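Local structure of regulation of enolase protein 1 (Saccharomyces cerevisiae, 3O12) at residues A[56-61]-A[191-196]; A[81-86]-A[152-157]; A[120-125]-A[138-143]. The protein functions in the galactose metabolic pathway via the GAL83 protein and may control the level of the enolase ENO1. One frame throughout, in Å; residues are numbered along the deposited sequence. Where two conformers were deposited one is given.

Contact 1: residues A[56-61]-A[191-196]; sequences KTDFWR and CTPERG. With EDO (1,2-ethanediol), chain H; EDO (1,2-ethanediol), chain G.
Thr57 OG1 is gripped twice: it accepts a nearly straight bond from Thr192 N (3.0 Å, N-H...O 174°) and is also hydrogen-bonded to Asp54 O. The contact ties the lead-in to strand 59-61 to the loop leaving strand 185-191, at one margin of a two-sheet antiparallel beta sandwich. A chi1 of 50° in Thr57 sets the hydroxyl between its own backbone N and carbonyl carbon, where it can meet Thr192 N. The backbones add Thr57 N to Thr192 O at 3.0 Å, the donor standing well above the carbonyl plane, and Lys56 N to Glu194 O at 2.8 Å, in that plane. The Pro193 ring packs against Asp58, with CG 3.6 Å from the carboxylate carbon CG. The same carboxylate accepts from two ethanediol molecules: OD2 a short bond of 2.6 Å from O2 of the chain H molecule, OD1 a longer one from chain G. Lys113 offers OD1 a long, weak ion pair. The C2 atom of the chain H diol also lies over one face of the Trp60 indole; both diols probably come from the crystallisation liquor. On the buried side, Cys191 SG meets the Phe59 ring obliquely, 3.6 Å from CD2.

Contact 2: residues A[81-86]-A[152-157]; sequences SAFTAQ and VTVEKG
In both Thr84 and Thr153, chi1 (-66° and -60°) puts OG1 opposite the residue's own carbonyl carbon, and from these matching positions the two hydroxyls meet as a hydrogen bond of 2.9 Å between Thr84 OG1 and Thr153 OG1. Either could donate. The pair forms the non-hydrogen-bonded rung of an antiparallel ladder, where the CA atoms come closest, and each hydroxyl also lies beside the other threonine's CG2. Ladder bonds flank this rung: Phe83 exchanges two with Val154, each 3.0 Å between N and O, and Ala85 exchanges two shorter ones with Val152. On the other face, Phe83 turns its ring back across the neighbouring strand through a chi1 of 70°. Its CE2 packs 3.7 Å from Val154 CB, and CZ reaches Val154 CG2; the two side chains meet at a slant. Past the paired part, Ala82 CB rests on Glu155 CG at 3.9 Å, and one water, accepting from Lys156 N and donating to Ser81 O, bridges the diverging ends. Within the seven-stranded sheet, strand 199-208 flanks strand 83-91, through backbone bonds of Thr84 with Thr208 and Gln86 with Ser206, while strand 158-164 flanks strand 148-155; the face of Phe83 and Val152 meets Val104 on strand 102-105 of the other sheet.

Contact 3: residues A[120-125]-A[138-143]; sequences DGHAML and TAVYGG
Leu125 and Ala139 are a hydrogen-bonded pair near the open end of the antiparallel beta hairpin 122-131/134-140, where the short strand segments approach to 4.5 Å but have twisted to 133° between their directions, with a bent bond of 2.9 Å from Leu125 N to Ala139 O, one of 3.1 Å from Ala139 N to Leu125 O and, past the non-hydrogen-bonded pair of Met124 and Val140, an almost straight one (174°) from Tyr141 N to Ala123 O. Met124, a selenomethionine, is the buried residue here. Its chain bends at both later torsions and crosses the Thr138 side chain at about a right angle, with CE brought against both branches of that threonine; the approach to CG2 is tighter than usual van der Waals contact, so the exact place of the methyl is doubtful. Met124 SE lies 3.8 Å from Val140 CG2, and that branch of Val140 also touches His122 CD2, meeting the imidazole obliquely, so one methyl of Val140 touches both the selenium and the imidazole. Tyr141 points its CG anti to its backbone N (chi1 -177°), which swings the ring across Leu125 at a slant, Tyr141 CD1 3.9 Å from Leu125 CB. One face of the phenol is roofed by its own chain, with Gly143 N 3.4 Å above the ring centre. The hairpin lies at the margin of the branched antiparallel sheet, where strand 110-119 pairs with strand 122-131 through a backbone bond of Met124 with Glu117 and touches Tyr141 by Ile116; Val163 of strand 158-164, in the other sheet, packs on both Leu125 and Tyr141.

The three contacts are nested along the chain: contact 3 lies inside the loop closed by contact 2, which lies inside that closed by contact 1. Contacts 1 and 2 are on opposite sides of the chain's centre, their centres about 26 Å apart; centre to centre, contact 3 is about 18 Å from contact 1 and 25 Å from contact 2. Contacts 1 and 3 both reach the branched antiparallel sheet, whereas contact 2 belongs to the seven-stranded one. Strand 134-140 of contact 3 is followed directly by strand 148-155 of contact 2, so the chain passes between the sheets. Contacts 1 and 2 close long loops of one all-beta DUF1349 domain; contact 3 is local to a hairpin.

Contact 1: residues A[56-61]-A[191-196]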
loop_
_atom_site.group_PDB
_atom_site.type_symbol
_atom_site.label_atom_id
_atom_site.label_comp_id
_atom_site.label_asym_id
_atom_site.label_seq_id
_atom_site.Cartn_x
_atom_site.Cartn_y
_atom_site.Cartn_z
ATOM N N LYS A 56 2.521 -1.419 16.944
ATOM C CA LYS A 56 1.158 -0.902 17.029
ATOM C C LYS A 56 0.844 0.092 15.918
ATOM O O LYS A 56 0.330 1.189 16.164
ATOM C CB LYS A 56 0.898 -0.292 18.410
ATOM C CG LYS A 56 0.896 -1.322 19.531
ATOM C CD LYS A 56 0.321 -0.761 20.825
ATOM C CE LYS A 56 1.414 -0.307 21.785
ATOM N NZ LYS A 56 2.208 0.839 21.257
ATOM N N THR A 57 1.163 -0.300 14.688
ATOM C CA THR A 57 0.856 0.513 13.519
ATOM C C THR A 57 -0.142 -0.226 12.622
ATOM O O THR A 57 0.022 -1.415 12.346
ATOM C CB THR A 57 2.138 0.900 12.743
ATOM O OG1 THR A 57 2.935 -0.265 12.508
ATOM C CG2 THR A 57 2.971 1.899 13.553
ATOM N N ASP A 58 -1.195 0.470 12.200
ATOM C CA ASP A 58 -2.263 -0.177 11.430
ATOM C C ASP A 58 -3.118 0.862 10.699
ATOM O O ASP A 58 -3.110 2.046 11.041
ATOM C CB ASP A 58 -3.137 -1.022 12.374
ATOM C CG ASP A 58 -3.949 -2.101 11.651
ATOM O OD1 ASP A 58 -3.757 -2.320 10.433
ATOM O OD2 ASP A 58 -4.774 -2.747 12.337
ATOM N N PHE A 59 -3.869 0.401 9.700
ATOM C CA PHE A 59 -4.862 1.224 9.020
ATOM C C PHE A 59 -6.146 0.416 8.955
ATOM O O PHE A 59 -6.172 -0.654 8.345
ATOM C CB PHE A 59 -4.429 1.543 7.582
ATOM C CG PHE A 59 -3.364 2.601 7.469
ATOM C CD1 PHE A 59 -3.619 3.917 7.851
ATOM C CD2 PHE A 59 -2.126 2.284 6.926
ATOM C CE1 PHE A 59 -2.631 4.897 7.718
ATOM C CE2 PHE A 59 -1.133 3.260 6.790
ATOM C CZ PHE A 59 -1.388 4.556 7.189
ATOM N N TRP A 60 -7.207 0.927 9.568
ATOM C CA TRP A 60 -8.502 0.249 9.560
ATOM C C TRP A 60 -9.564 1.243 9.982
ATOM O O TRP A 60 -9.311 2.071 10.846
ATOM C CB TRP A 60 -8.519 -0.935 10.542
ATOM C CG TRP A 60 -9.771 -1.755 10.416
ATOM C CD1 TRP A 60 -10.880 -1.723 11.229
ATOM C CD2 TRP A 60 -10.048 -2.718 9.395
ATOM N NE1 TRP A 60 -11.822 -2.624 10.772
ATOM C CE2 TRP A 60 -11.333 -3.240 9.648
ATOM C CE3 TRP A 60 -9.332 -3.188 8.287
ATOM C CZ2 TRP A 60 -11.918 -4.211 8.829
ATOM C CZ3 TRP A 60 -9.915 -4.154 7.475
ATOM C CH2 TRP A 60 -11.199 -4.654 7.754
ATOM N N ARG A 61 -10.755 1.160 9.390
ATOM C CA ARG A 61 -11.862 2.002 9.836
ATOM C C ARG A 61 -13.133 1.202 10.098
ATOM O O ARG A 61 -13.836 0.808 9.165
ATOM C CB ARG A 61 -12.165 3.129 8.841
ATOM C CG ARG A 61 -11.422 4.416 9.121
ATOM C CD ARG A 61 -11.916 5.558 8.233
ATOM N NE ARG A 61 -13.151 6.188 8.700
ATOM C CZ ARG A 61 -13.204 7.122 9.648
ATOM N NH1 ARG A 61 -14.371 7.649 9.996
ATOM N NH2 ARG A 61 -12.098 7.525 10.259
ATOM N N CYS A 191 2.831 -1.770 7.847
ATOM C CA CYS A 191 2.161 -1.801 9.151
ATOM C C CYS A 191 2.570 -3.055 9.910
ATOM O O CYS A 191 2.756 -4.113 9.308
ATOM C CB CYS A 191 0.621 -1.864 8.994
ATOM S SG CYS A 191 -0.117 -0.464 8.196
ATOM N N THR A 192 2.720 -2.921 11.224
ATOM C CA THR A 192 2.733 -4.067 12.134
ATOM C C THR A 192 1.831 -3.740 13.321
ATOM O O THR A 192 2.243 -3.045 14.244
ATOM C CB THR A 192 4.145 -4.418 12.645
ATOM O OG1 THR A 192 4.849 -3.220 13.000
ATOM C CG2 THR A 192 4.928 -5.163 11.584
ATOM N N PRO A 193 0.577 -4.213 13.281
ATOM C CA PRO A 193 -0.389 -3.877 14.334
ATOM C C PRO A 193 0.030 -4.310 15.742
ATOM O O PRO A 193 -0.433 -3.712 16.714
ATOM C CB PRO A 193 -1.660 -4.605 13.886
ATOM C CG PRO A 193 -1.538 -4.657 12.377
ATOM C CD PRO A 193 -0.059 -4.845 12.110
ATOM N N GLU A 194 0.896 -5.315 15.850
ATOM C CA GLU A 194 1.411 -5.737 17.155
ATOM C C GLU A 194 2.875 -5.322 17.351
ATOM O O GLU A 194 3.188 -4.131 17.319
ATOM C CB GLU A 194 1.199 -7.240 17.362
ATOM C CG GLU A 194 -0.273 -7.631 17.315
ATOM C CD GLU A 194 -0.520 -9.087 17.658
ATOM O OE1 GLU A 194 0.293 -9.946 17.256
ATOM O OE2 GLU A 194 -1.536 -9.370 18.327
ATOM N N ARG A 195 3.775 -6.278 17.562
ATOM C CA ARG A 195 5.182 -5.934 17.726
ATOM C C ARG A 195 5.754 -5.378 16.426
ATOM O O ARG A 195 5.368 -5.797 15.333
ATOM C CB ARG A 195 5.996 -7.133 18.222
ATOM C CG ARG A 195 5.750 -7.472 19.688
ATOM C CD ARG A 195 6.640 -8.612 20.163
ATOM N NE ARG A 195 8.056 -8.256 20.145
ATOM C CZ ARG A 195 8.704 -7.716 21.172
ATOM N NH1 ARG A 195 9.995 -7.426 21.066
ATOM N NH2 ARG A 195 8.065 -7.465 22.306
ATOM N N GLY A 196 6.662 -4.418 16.550
ATOM C CA GLY A 196 7.251 -3.801 15.378
ATOM C C GLY A 196 8.412 -4.603 14.837
ATOM O O GLY A 196 8.647 -5.743 15.256
HETATM C C1 EDO H . -8.276 -5.926 10.843
HETATM O O1 EDO H . -7.742 -7.059 11.536
HETATM C C2 EDO H . -7.744 -4.647 11.481
HETATM O O2 EDO H . -6.331 -4.567 11.263
HETATM C C1 EDO G . -6.226 -5.689 6.839
HETATM O O1 EDO G . -4.923 -5.829 6.264
HETATM C C2 EDO G . -6.201 -4.575 7.875
HETATM O O2 EDO G . -5.074 -4.714 8.753
#

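Contact 2: residues A[81-86]-A[152-157]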
loop_
_atom_site.group_PDB
_atom_site.type_symbol
_atom_site.label_atom_id
_atom_site.label_comp_id
_atom_site.label_asym_id
_atom_site.label_seq_id
_atom_site.Cartn_x
_atom_site.Cartn_y
_atom_site.Cartn_z
ATOM N N SER A 81 -5.430 14.565 -10.779
ATOM C CA SER A 81 -6.768 13.985 -10.632
ATOM C C SER A 81 -6.903 12.570 -11.168
ATOM O O SER A 81 -7.957 11.936 -11.006
ATOM C CB SER A 81 -7.814 14.887 -11.285
ATOM O OG SER A 81 -7.566 15.025 -12.667
ATOM N N ALA A 82 -5.853 12.084 -11.813
ATOM C CA ALA A 82 -5.794 10.718 -12.319
ATOM C C ALA A 82 -4.335 10.312 -12.396
ATOM O O ALA A 82 -3.462 11.149 -12.663
ATOM C CB ALA A 82 -6.423 10.638 -13.686
ATOM N N PHE A 83 -4.048 9.036 -12.168
ATOM C CA PHE A 83 -2.664 8.584 -12.177
ATOM C C PHE A 83 -2.549 7.076 -12.313
ATOM O O PHE A 83 -3.507 6.354 -12.054
ATOM C CB PHE A 83 -1.959 9.011 -10.875
ATOM C CG PHE A 83 -2.440 8.267 -9.657
ATOM C CD1 PHE A 83 -1.862 7.066 -9.283
ATOM C CD2 PHE A 83 -3.497 8.760 -8.906
ATOM C CE1 PHE A 83 -2.324 6.371 -8.177
ATOM C CE2 PHE A 83 -3.962 8.082 -7.793
ATOM C CZ PHE A 83 -3.390 6.884 -7.427
ATOM N N THR A 84 -1.360 6.623 -12.710
ATOM C CA THR A 84 -0.930 5.242 -12.548
ATOM C C THR A 84 0.390 5.254 -11.778
ATOM O O THR A 84 1.312 6.018 -12.108
ATOM C CB THR A 84 -0.739 4.534 -13.897
ATOM O OG1 THR A 84 -2.008 4.416 -14.553
ATOM C CG2 THR A 84 -0.157 3.149 -13.695
ATOM N N ALA A 85 0.471 4.438 -10.736
ATOM C CA ALA A 85 1.651 4.337 -9.894
ATOM C C ALA A 85 2.101 2.894 -9.833
ATOM O O ALA A 85 1.276 1.967 -9.875
ATOM C CB ALA A 85 1.345 4.859 -8.481
ATOM N N GLN A 86 3.404 2.684 -9.719
ATOM C CA GLN A 86 3.941 1.333 -9.644
ATOM C C GLN A 86 5.122 1.319 -8.675
ATOM O O GLN A 86 5.854 2.313 -8.567
ATOM C CB GLN A 86 4.363 0.915 -11.050
ATOM C CG GLN A 86 4.936 -0.461 -11.222
ATOM C CD GLN A 86 5.144 -0.764 -12.694
ATOM O OE1 GLN A 86 4.213 -0.662 -13.498
ATOM N NE2 GLN A 86 6.370 -1.121 -13.059
ATOM N N VAL A 152 -1.158 0.548 -9.484
ATOM C CA VAL A 152 -2.478 1.073 -9.165
ATOM C C VAL A 152 -2.822 2.234 -10.078
ATOM O O VAL A 152 -1.987 3.130 -10.296
ATOM C CB VAL A 152 -2.546 1.535 -7.709
ATOM C CG1 VAL A 152 -3.925 2.106 -7.397
ATOM C CG2 VAL A 152 -2.220 0.376 -6.778
ATOM N N THR A 153 -4.035 2.227 -10.617
ATOM C CA THR A 153 -4.524 3.291 -11.477
ATOM C C THR A 153 -5.814 3.846 -10.900
ATOM O O THR A 153 -6.720 3.082 -10.551
ATOM C CB THR A 153 -4.785 2.774 -12.894
ATOM O OG1 THR A 153 -3.564 2.253 -13.434
ATOM C CG2 THR A 153 -5.299 3.886 -13.791
ATOM N N VAL A 154 -5.898 5.162 -10.774
ATOM C CA VAL A 154 -7.141 5.822 -10.398
ATOM C C VAL A 154 -7.481 6.843 -11.463
ATOM O O VAL A 154 -6.664 7.711 -11.788
ATOM C CB VAL A 154 -7.035 6.545 -9.040
ATOM C CG1 VAL A 154 -8.309 7.347 -8.781
ATOM C CG2 VAL A 154 -6.799 5.545 -7.918
ATOM N N GLU A 155 -8.684 6.747 -12.014
ATOM C CA GLU A 155 -9.119 7.644 -13.066
ATOM C C GLU A 155 -10.630 7.575 -13.147
ATOM O O GLU A 155 -11.218 6.487 -13.069
ATOM C CB GLU A 155 -8.507 7.226 -14.405
ATOM C CG GLU A 155 -8.832 8.148 -15.568
ATOM C CD GLU A 155 -8.153 7.708 -16.863
ATOM O OE1 GLU A 155 -7.834 6.507 -16.991
ATOM O OE2 GLU A 155 -7.952 8.565 -17.747
ATOM N N LYS A 156 -11.254 8.738 -13.291
ATOM C CA LYS A 156 -12.700 8.831 -13.461
ATOM C C LYS A 156 -13.470 8.019 -12.421
ATOM O O LYS A 156 -14.455 7.340 -12.744
ATOM C CB LYS A 156 -13.102 8.430 -14.881
ATOM C CG LYS A 156 -12.554 9.363 -15.960
ATOM C CD LYS A 156 -12.876 8.844 -17.357
ATOM C CE LYS A 156 -12.239 7.478 -17.595
ATOM N NZ LYS A 156 -12.507 6.952 -18.965
ATOM N N GLY A 157 -13.030 8.103 -11.171
ATOM C CA GLY A 157 -13.771 7.509 -10.066
ATOM C C GLY A 157 -13.676 5.999 -9.977
ATOM O O GLY A 157 -14.518 5.350 -9.341
HETATM O O HOH W 1 -9.939 11.300 -13.077
#

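Contact 3: residues A[120-125]-A[138-143]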
loop_
_atom_site.group_PDB
_atom_site.type_symbol
_atom_site.label_atom_id
_atom_site.label_comp_id
_atom_site.label_asym_id
_atom_site.label_seq_id
_atom_site.Cartn_x
_atom_site.Cartn_y
_atom_site.Cartn_z
ATOM N N ASP A 120 -4.657 -15.469 8.732
ATOM C CA ASP A 120 -5.027 -16.878 8.693
ATOM C C ASP A 120 -3.757 -17.726 8.687
ATOM O O ASP A 120 -2.971 -17.677 9.632
ATOM C CB ASP A 120 -5.904 -17.186 7.477
ATOM C CG ASP A 120 -7.200 -17.885 7.854
ATOM O OD1 ASP A 120 -8.235 -17.612 7.211
ATOM O OD2 ASP A 120 -7.184 -18.702 8.799
ATOM N N GLY A 121 -3.536 -18.476 7.615
ATOM C CA GLY A 121 -2.416 -19.398 7.573
ATOM C C GLY A 121 -1.183 -18.977 6.789
ATOM O O GLY A 121 -0.099 -19.519 7.012
ATOM N N HIS A 122 -1.322 -18.013 5.883
ATOM C CA HIS A 122 -0.258 -17.766 4.914
ATOM C C HIS A 122 0.031 -16.296 4.628
ATOM O O HIS A 122 -0.595 -15.392 5.192
ATOM C CB HIS A 122 -0.607 -18.442 3.587
ATOM C CG HIS A 122 -1.309 -19.755 3.738
ATOM N ND1 HIS A 122 -0.688 -20.961 3.499
ATOM C CD2 HIS A 122 -2.580 -20.049 4.101
ATOM C CE1 HIS A 122 -1.547 -21.944 3.710
ATOM N NE2 HIS A 122 -2.702 -21.417 4.076
ATOM N N ALA A 123 0.994 -16.079 3.736
ATOM C CA ALA A 123 1.177 -14.770 3.117
ATOM C C ALA A 123 0.002 -14.561 2.172
ATOM O O ALA A 123 -0.220 -15.352 1.244
ATOM C CB ALA A 123 2.481 -14.710 2.364
HETATM N N MSE A 124 -0.768 -13.519 2.442
HETATM C CA MSE A 124 -1.986 -13.240 1.699
HETATM C C MSE A 124 -1.810 -12.003 0.842
HETATM O O MSE A 124 -1.224 -11.023 1.286
HETATM C CB MSE A 124 -3.124 -12.975 2.676
HETATM C CG MSE A 124 -3.356 -14.104 3.649
HETATM SE SE MSE A 124 -4.356 -15.556 2.832
HETATM C CE MSE A 124 -6.143 -14.831 3.005
ATOM N N LEU A 125 -2.306 -12.058 -0.388
ATOM C CA LEU A 125 -2.493 -10.844 -1.169
ATOM C C LEU A 125 -3.817 -10.250 -0.724
ATOM O O LEU A 125 -4.869 -10.877 -0.820
ATOM C CB LEU A 125 -2.505 -11.141 -2.669
ATOM C CG LEU A 125 -2.504 -9.898 -3.572
ATOM C CD1 LEU A 125 -1.262 -9.066 -3.348
ATOM C CD2 LEU A 125 -2.632 -10.292 -5.035
ATOM N N THR A 138 -9.132 -10.766 0.622
ATOM C CA THR A 138 -7.863 -11.441 0.772
ATOM C C THR A 138 -7.899 -12.812 0.160
ATOM O O THR A 138 -8.963 -13.429 0.045
ATOM C CB THR A 138 -7.480 -11.527 2.263
ATOM O OG1 THR A 138 -6.109 -11.937 2.383
ATOM C CG2 THR A 138 -8.405 -12.503 3.003
ATOM N N ALA A 139 -6.721 -13.278 -0.231
ATOM C CA ALA A 139 -6.557 -14.617 -0.759
ATOM C C ALA A 139 -5.100 -15.029 -0.612
ATOM O O ALA A 139 -4.214 -14.188 -0.560
ATOM C CB ALA A 139 -6.974 -14.654 -2.219
ATOM N N VAL A 140 -4.839 -16.327 -0.542
ATOM C CA VAL A 140 -3.452 -16.784 -0.474
ATOM C C VAL A 140 -2.702 -16.322 -1.718
ATOM O O VAL A 140 -3.210 -16.458 -2.829
ATOM C CB VAL A 140 -3.382 -18.321 -0.373
ATOM C CG1 VAL A 140 -1.934 -18.788 -0.313
ATOM C CG2 VAL A 140 -4.153 -18.796 0.842
ATOM N N TYR A 141 -1.506 -15.757 -1.536
ATOM C CA TYR A 141 -0.716 -15.280 -2.667
ATOM C C TYR A 141 0.107 -16.404 -3.284
ATOM O O TYR A 141 0.811 -17.126 -2.578
ATOM C CB TYR A 141 0.206 -14.137 -2.237
ATOM C CG TYR A 141 1.009 -13.523 -3.365
ATOM C CD1 TYR A 141 0.385 -13.030 -4.508
ATOM C CD2 TYR A 141 2.394 -13.418 -3.281
ATOM C CE1 TYR A 141 1.125 -12.457 -5.543
ATOM C CE2 TYR A 141 3.140 -12.843 -4.302
ATOM C CZ TYR A 141 2.498 -12.361 -5.427
ATOM O OH TYR A 141 3.230 -11.800 -6.449
ATOM N N GLY A 142 0.032 -16.524 -4.607
ATOM C CA GLY A 142 0.709 -17.593 -5.321
ATOM C C GLY A 142 2.139 -17.299 -5.742
ATOM O O GLY A 142 2.835 -18.188 -6.232
ATOM N N GLY A 143 2.584 -16.060 -5.563
ATOM C CA GLY A 143 3.927 -15.683 -5.973
ATOM C C GLY A 143 4.924 -15.670 -4.827
ATOM O O GLY A 143 4.724 -16.321 -3.801
#